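Local coordinates for protein putative Type I topoisomerase (PDB 3M4A) that probably relaxes supercoiled DNA as a type IB topoisomerase, breaking one strand of the duplex and rejoining it without ATP, at residues K265-C270 and V284-Y289; D269-V274 and V293-Y298. All blocks are in the same frame, centred on the assembly; numbering follows the deposited sequence.

Contact 1 (K265-C270 and V284-Y289)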
loop_
_atom_site.group_PDB
_atom_site.type_symbol
_atom_site.label_atom_id
_atom_site.label_comp_id
_atom_site.label_asym_id
_atom_site.label_seq_id
_atom_site.Cartn_x
_atom_site.Cartn_y
_atom_site.Cartn_z
ATOM N N LYS A 265 -2.890 -15.427 -24.206
ATOM C CA LYS A 265 -3.379 -16.497 -23.337
ATOM C C LYS A 265 -2.754 -16.390 -21.939
ATOM O O LYS A 265 -3.419 -16.637 -20.928
ATOM C CB LYS A 265 -3.040 -17.871 -23.926
ATOM C CG LYS A 265 -3.559 -19.054 -23.098
ATOM C CD LYS A 265 -2.689 -20.306 -23.203
ATOM C CE LYS A 265 -1.479 -20.262 -22.264
ATOM N NZ LYS A 265 -1.888 -20.275 -20.833
ATOM N N VAL A 266 -1.469 -16.062 -21.889
ATOM C CA VAL A 266 -0.781 -15.911 -20.600
ATOM C C VAL A 266 -1.384 -14.727 -19.835
ATOM O O VAL A 266 -1.579 -14.792 -18.608
ATOM C CB VAL A 266 0.752 -15.716 -20.755
ATOM C CG1 VAL A 266 1.426 -15.565 -19.371
ATOM C CG2 VAL A 266 1.385 -16.881 -21.534
ATOM N N LEU A 267 -1.689 -13.654 -20.554
ATOM C CA LEU A 267 -2.324 -12.487 -19.942
ATOM C C LEU A 267 -3.670 -12.849 -19.313
ATOM O O LEU A 267 -3.992 -12.362 -18.236
ATOM C CB LEU A 267 -2.488 -11.352 -20.952
ATOM C CG LEU A 267 -1.203 -10.703 -21.473
ATOM C CD1 LEU A 267 -1.558 -9.546 -22.393
ATOM C CD2 LEU A 267 -0.304 -10.225 -20.326
ATOM N N VAL A 268 -4.454 -13.699 -19.979
ATOM C CA VAL A 268 -5.724 -14.179 -19.398
ATOM C C VAL A 268 -5.478 -14.891 -18.068
ATOM O O VAL A 268 -6.137 -14.579 -17.073
ATOM C CB VAL A 268 -6.492 -15.121 -20.376
ATOM C CG1 VAL A 268 -7.669 -15.815 -19.676
ATOM C CG2 VAL A 268 -6.968 -14.333 -21.578
ATOM N N ASP A 269 -4.522 -15.814 -18.038
ATOM C CA ASP A 269 -4.177 -16.540 -16.812
ATOM C C ASP A 269 -3.714 -15.592 -15.705
ATOM O O ASP A 269 -4.057 -15.773 -14.534
ATOM C CB ASP A 269 -3.070 -17.559 -17.068
ATOM C CG ASP A 269 -3.542 -18.762 -17.865
ATOM O OD1 ASP A 269 -4.758 -19.060 -17.870
ATOM O OD2 ASP A 269 -2.675 -19.427 -18.460
ATOM N N CYS A 270 -2.918 -14.601 -16.090
ATOM C CA CYS A 270 -2.411 -13.589 -15.161
ATOM C C CYS A 270 -3.547 -12.810 -14.504
ATOM O O CYS A 270 -3.586 -12.696 -13.275
ATOM C CB CYS A 270 -1.462 -12.647 -15.902
ATOM S SG CYS A 270 -0.833 -11.249 -14.959
ATOM N N VAL A 284 -12.999 -6.549 -13.577
ATOM C CA VAL A 284 -12.700 -5.414 -12.710
ATOM C C VAL A 284 -11.184 -5.314 -12.481
ATOM O O VAL A 284 -10.635 -4.218 -12.389
ATOM C CB VAL A 284 -13.453 -5.517 -11.374
ATOM C CG1 VAL A 284 -12.944 -4.492 -10.364
ATOM C CG2 VAL A 284 -14.953 -5.319 -11.611
ATOM N N THR A 285 -10.527 -6.464 -12.397
ATOM C CA THR A 285 -9.073 -6.505 -12.162
ATOM C C THR A 285 -8.323 -5.909 -13.357
ATOM O O THR A 285 -7.459 -5.037 -13.197
ATOM C CB THR A 285 -8.615 -7.943 -11.862
ATOM O OG1 THR A 285 -9.298 -8.429 -10.691
ATOM C CG2 THR A 285 -7.106 -8.015 -11.657
ATOM N N ARG A 286 -8.683 -6.358 -14.561
ATOM C CA ARG A 286 -8.064 -5.839 -15.787
ATOM C C ARG A 286 -8.406 -4.364 -15.988
ATOM O O ARG A 286 -7.549 -3.569 -16.380
ATOM C CB ARG A 286 -8.497 -6.666 -17.008
ATOM C CG ARG A 286 -7.606 -6.498 -18.265
ATOM C CD ARG A 286 -7.727 -7.684 -19.230
ATOM N NE ARG A 286 -6.654 -7.690 -20.227
ATOM C CZ ARG A 286 -6.256 -8.755 -20.925
ATOM N NH1 ARG A 286 -6.816 -9.949 -20.742
ATOM N NH2 ARG A 286 -5.276 -8.623 -21.810
ATOM N N GLY A 287 -9.651 -3.993 -15.707
ATOM C CA GLY A 287 -10.119 -2.623 -15.926
ATOM C C GLY A 287 -9.627 -1.555 -14.960
ATOM O O GLY A 287 -9.420 -0.407 -15.367
ATOM N N SER A 288 -9.446 -1.911 -13.686
ATOM C CA SER A 288 -9.194 -0.932 -12.628
ATOM C C SER A 288 -7.924 -1.146 -11.792
ATOM O O SER A 288 -7.496 -0.219 -11.096
ATOM C CB SER A 288 -10.380 -0.898 -11.665
ATOM O OG SER A 288 -11.551 -0.429 -12.314
ATOM N N TYR A 289 -7.336 -2.340 -11.827
ATOM C CA TYR A 289 -6.245 -2.633 -10.908
ATOM C C TYR A 289 -4.881 -2.789 -11.592
ATOM O O TYR A 289 -3.930 -2.122 -11.189
ATOM C CB TYR A 289 -6.612 -3.812 -9.988
ATOM C CG TYR A 289 -7.664 -3.424 -8.967
ATOM C CD1 TYR A 289 -9.026 -3.595 -9.229
ATOM C CD2 TYR A 289 -7.301 -2.836 -7.763
ATOM C CE1 TYR A 289 -9.992 -3.211 -8.305
ATOM C CE2 TYR A 289 -8.261 -2.451 -6.829
ATOM C CZ TYR A 289 -9.601 -2.640 -7.105
ATOM O OH TYR A 289 -10.540 -2.257 -6.159
#
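L267 and R286 meet nearly at right angles: the guanidinium nitrogen NH2 of R286 lies 3.9 Å from L267 CD1, a position oblique to the guanidinium plane. L267 CB is almost as close to the same nitrogen, at 4.0 Å. V268 CG2 comes to 4.5 Å from R286 NH1, at the edge of the group and close to its plane. R286 spans the gap because its CG stands anti to the backbone N (chi1 -162°) and the chain runs extended to NE; the closest CA atoms, of V268 and R286, remain 9.4 Å apart.

V271 also packs on R286, and F295 touches it at NE. On helix 282-289, T285 OG1 bonds to T281 O and V284 N to T281 OG1. One turn apart on helix 260-278, K265 NZ and D269 OD2 form a salt bridge of 2.6 Å.

No hydrogen bond or salt bridge joins the two segments, and only 99 Å² is buried. The contact therefore rests on van der Waals packing of an exposed arginine's guanidinium against aliphatic carbons, without directional bonds between the segments to fix the group's rotation.

Contact 2 (D269-V274 and V293-Y298)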
loop_
_atom_site.group_PDB
_atom_site.type_symbol
_atom_site.label_atom_id
_atom_site.label_comp_id
_atom_site.label_asym_id
_atom_site.label_seq_id
_atom_site.Cartn_x
_atom_site.Cartn_y
_atom_site.Cartn_z
ATOM N N ASP A 269 -4.522 -15.814 -18.038
ATOM C CA ASP A 269 -4.177 -16.540 -16.812
ATOM C C ASP A 269 -3.714 -15.592 -15.705
ATOM O O ASP A 269 -4.057 -15.773 -14.534
ATOM C CB ASP A 269 -3.070 -17.559 -17.068
ATOM C CG ASP A 269 -3.542 -18.762 -17.865
ATOM O OD1 ASP A 269 -4.758 -19.060 -17.870
ATOM O OD2 ASP A 269 -2.675 -19.427 -18.460
ATOM N N CYS A 270 -2.918 -14.601 -16.090
ATOM C CA CYS A 270 -2.411 -13.589 -15.161
ATOM C C CYS A 270 -3.547 -12.810 -14.504
ATOM O O CYS A 270 -3.586 -12.696 -13.275
ATOM C CB CYS A 270 -1.462 -12.647 -15.902
ATOM S SG CYS A 270 -0.833 -11.249 -14.959
ATOM N N VAL A 271 -4.479 -12.303 -15.315
ATOM C CA VAL A 271 -5.617 -11.549 -14.806
ATOM C C VAL A 271 -6.436 -12.382 -13.828
ATOM O O VAL A 271 -6.852 -11.879 -12.796
ATOM C CB VAL A 271 -6.522 -10.996 -15.947
ATOM C CG1 VAL A 271 -7.809 -10.384 -15.384
ATOM C CG2 VAL A 271 -5.755 -9.960 -16.762
ATOM N N LYS A 272 -6.645 -13.651 -14.155
ATOM C CA LYS A 272 -7.429 -14.519 -13.282
ATOM C C LYS A 272 -6.706 -14.804 -11.956
ATOM O O LYS A 272 -7.348 -14.880 -10.910
ATOM C CB LYS A 272 -7.841 -15.793 -14.030
ATOM C CG LYS A 272 -8.721 -15.476 -15.240
ATOM C CD LYS A 272 -9.482 -16.676 -15.777
ATOM C CE LYS A 272 -8.546 -17.708 -16.375
ATOM N NZ LYS A 272 -9.250 -18.621 -17.318
ATOM N N PHE A 273 -5.377 -14.909 -11.995
ATOM C CA PHE A 273 -4.578 -15.150 -10.784
ATOM C C PHE A 273 -4.643 -13.937 -9.867
ATOM O O PHE A 273 -4.891 -14.064 -8.676
ATOM C CB PHE A 273 -3.122 -15.471 -11.154
ATOM C CG PHE A 273 -2.318 -16.067 -10.038
ATOM C CD1 PHE A 273 -2.008 -17.420 -10.030
ATOM C CD2 PHE A 273 -1.835 -15.270 -8.997
ATOM C CE1 PHE A 273 -1.267 -17.974 -9.006
ATOM C CE2 PHE A 273 -1.075 -15.819 -7.959
ATOM C CZ PHE A 273 -0.803 -17.180 -7.960
ATOM N N VAL A 274 -4.413 -12.756 -10.430
ATOM C CA VAL A 274 -4.452 -11.528 -9.641
ATOM C C VAL A 274 -5.882 -11.254 -9.143
ATOM O O VAL A 274 -6.082 -10.754 -8.029
ATOM C CB VAL A 274 -3.880 -10.334 -10.449
ATOM C CG1 VAL A 274 -4.006 -9.014 -9.670
ATOM C CG2 VAL A 274 -2.433 -10.609 -10.816
ATOM N N VAL A 293 0.329 -0.856 -18.923
ATOM C CA VAL A 293 1.714 -0.762 -19.348
ATOM C C VAL A 293 2.467 -2.082 -19.162
ATOM O O VAL A 293 3.253 -2.474 -20.013
ATOM C CB VAL A 293 2.432 0.410 -18.641
ATOM C CG1 VAL A 293 3.947 0.377 -18.917
ATOM C CG2 VAL A 293 1.815 1.742 -19.095
ATOM N N ILE A 294 2.204 -2.796 -18.067
ATOM C CA ILE A 294 2.866 -4.071 -17.785
ATOM C C ILE A 294 2.573 -5.115 -18.874
ATOM O O ILE A 294 3.452 -5.894 -19.286
ATOM C CB ILE A 294 2.443 -4.579 -16.361
ATOM C CG1 ILE A 294 3.299 -3.896 -15.287
ATOM C CG2 ILE A 294 2.554 -6.090 -16.229
ATOM C CD1 ILE A 294 3.193 -2.382 -15.271
ATOM N N PHE A 295 1.314 -5.120 -19.334
ATOM C CA PHE A 295 0.852 -6.016 -20.404
ATOM C C PHE A 295 1.450 -5.608 -21.758
ATOM O O PHE A 295 1.894 -6.469 -22.510
ATOM C CB PHE A 295 -0.679 -6.018 -20.475
ATOM C CG PHE A 295 -1.350 -6.803 -19.371
ATOM C CD1 PHE A 295 -0.631 -7.307 -18.288
ATOM C CD2 PHE A 295 -2.711 -7.035 -19.418
ATOM C CE1 PHE A 295 -1.264 -8.032 -17.293
ATOM C CE2 PHE A 295 -3.351 -7.767 -18.408
ATOM C CZ PHE A 295 -2.612 -8.253 -17.349
ATOM N N ASP A 296 1.479 -4.307 -22.042
ATOM C CA ASP A 296 2.172 -3.781 -23.240
ATOM C C ASP A 296 3.610 -4.284 -23.318
ATOM O O ASP A 296 4.050 -4.831 -24.337
ATOM C CB ASP A 296 2.202 -2.252 -23.261
ATOM C CG ASP A 296 0.841 -1.620 -23.495
ATOM O OD1 ASP A 296 -0.088 -2.286 -24.016
ATOM O OD2 ASP A 296 0.716 -0.438 -23.139
ATOM N N ARG A 297 4.358 -4.136 -22.224
ATOM C CA ARG A 297 5.734 -4.601 -22.230
ATOM C C ARG A 297 5.830 -6.104 -22.460
ATOM O O ARG A 297 6.660 -6.571 -23.250
ATOM C CB ARG A 297 6.459 -4.172 -20.951
ATOM C CG ARG A 297 6.565 -2.679 -20.781
ATOM C CD ARG A 297 7.397 -1.955 -21.851
ATOM N NE ARG A 297 7.344 -0.539 -21.540
ATOM C CZ ARG A 297 6.365 0.289 -21.913
ATOM N NH1 ARG A 297 5.365 -0.149 -22.674
ATOM N NH2 ARG A 297 6.378 1.556 -21.537
ATOM N N TYR A 298 4.965 -6.874 -21.801
ATOM C CA TYR A 298 4.956 -8.319 -21.982
ATOM C C TYR A 298 4.743 -8.699 -23.446
ATOM O O TYR A 298 5.424 -9.573 -23.974
ATOM C CB TYR A 298 3.879 -8.961 -21.105
ATOM C CG TYR A 298 3.885 -10.461 -21.191
ATOM C CD1 TYR A 298 4.910 -11.204 -20.603
ATOM C CD2 TYR A 298 2.888 -11.147 -21.892
ATOM C CE1 TYR A 298 4.931 -12.583 -20.690
ATOM C CE2 TYR A 298 2.893 -12.526 -21.979
ATOM C CZ TYR A 298 3.912 -13.244 -21.384
ATOM O OH TYR A 298 3.937 -14.619 -21.475
#
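The sulfur of C270 stands 4.0 Å from F295 CE1, and the C270 side chain also touches A247 and Y250 of helix 235-254. Measured to the centroid of the F295 ring, SG is 5.2 Å away and 72° off the ring normal, which makes this an oblique sulfur-aromatic contact. A chi1 of 175° turns SG away from the C270 backbone N and toward the phenylalanine, whose own side chain leaves its helix toward the segment 269-274.

V271 supplies the tighter packing. Its CG2 lies in the plane of the F295 ring at the edge, 3.6 Å from F295 CZ and equally close to CE2, and the two side chains cross at about a right angle. The second side-chain torsion of F295 (chi2 9°) puts its CA nearly in the ring plane. V271 thus meets the ring at its edge, whereas C270 SG approaches CE1 obliquely.

All three touching residues are buried, and no hydrogen bond crosses between the segments. On helix 292-299, Y298 OH bonds to G255 O, while R297 forms a salt bridge with E335 and a hydrogen bond from NE to S334 OG. The helix thus contacts helix 260-278 through F295 and helix 323-337 through R297.

The arrangement is apolar helix-to-helix packing, with a Cys sulfur-aromatic contact within it, in the largely helical C-terminal part of a type IB topoisomerase.

Contacts 1 and 2 lie side by side, their centres about 5 Å apart, and both start from helix 260-278, where their segments overlap at D269 and C270. Their partners, helices 282-289 and 292-299, follow in chain order, so one long helix is met in turn by the next two. The contacts also touch each other: L267 CD2 is 3.6 Å from F295 CD1, and R286 NE is 3.8 Å from F295 CE2. F295 thus joins the partly buried arginine contact to the buried one. The nearest atoms of both are about 24 to 25 Å from the bound nucleic acid, which identifies this three-helix cluster as packing away from that DNA.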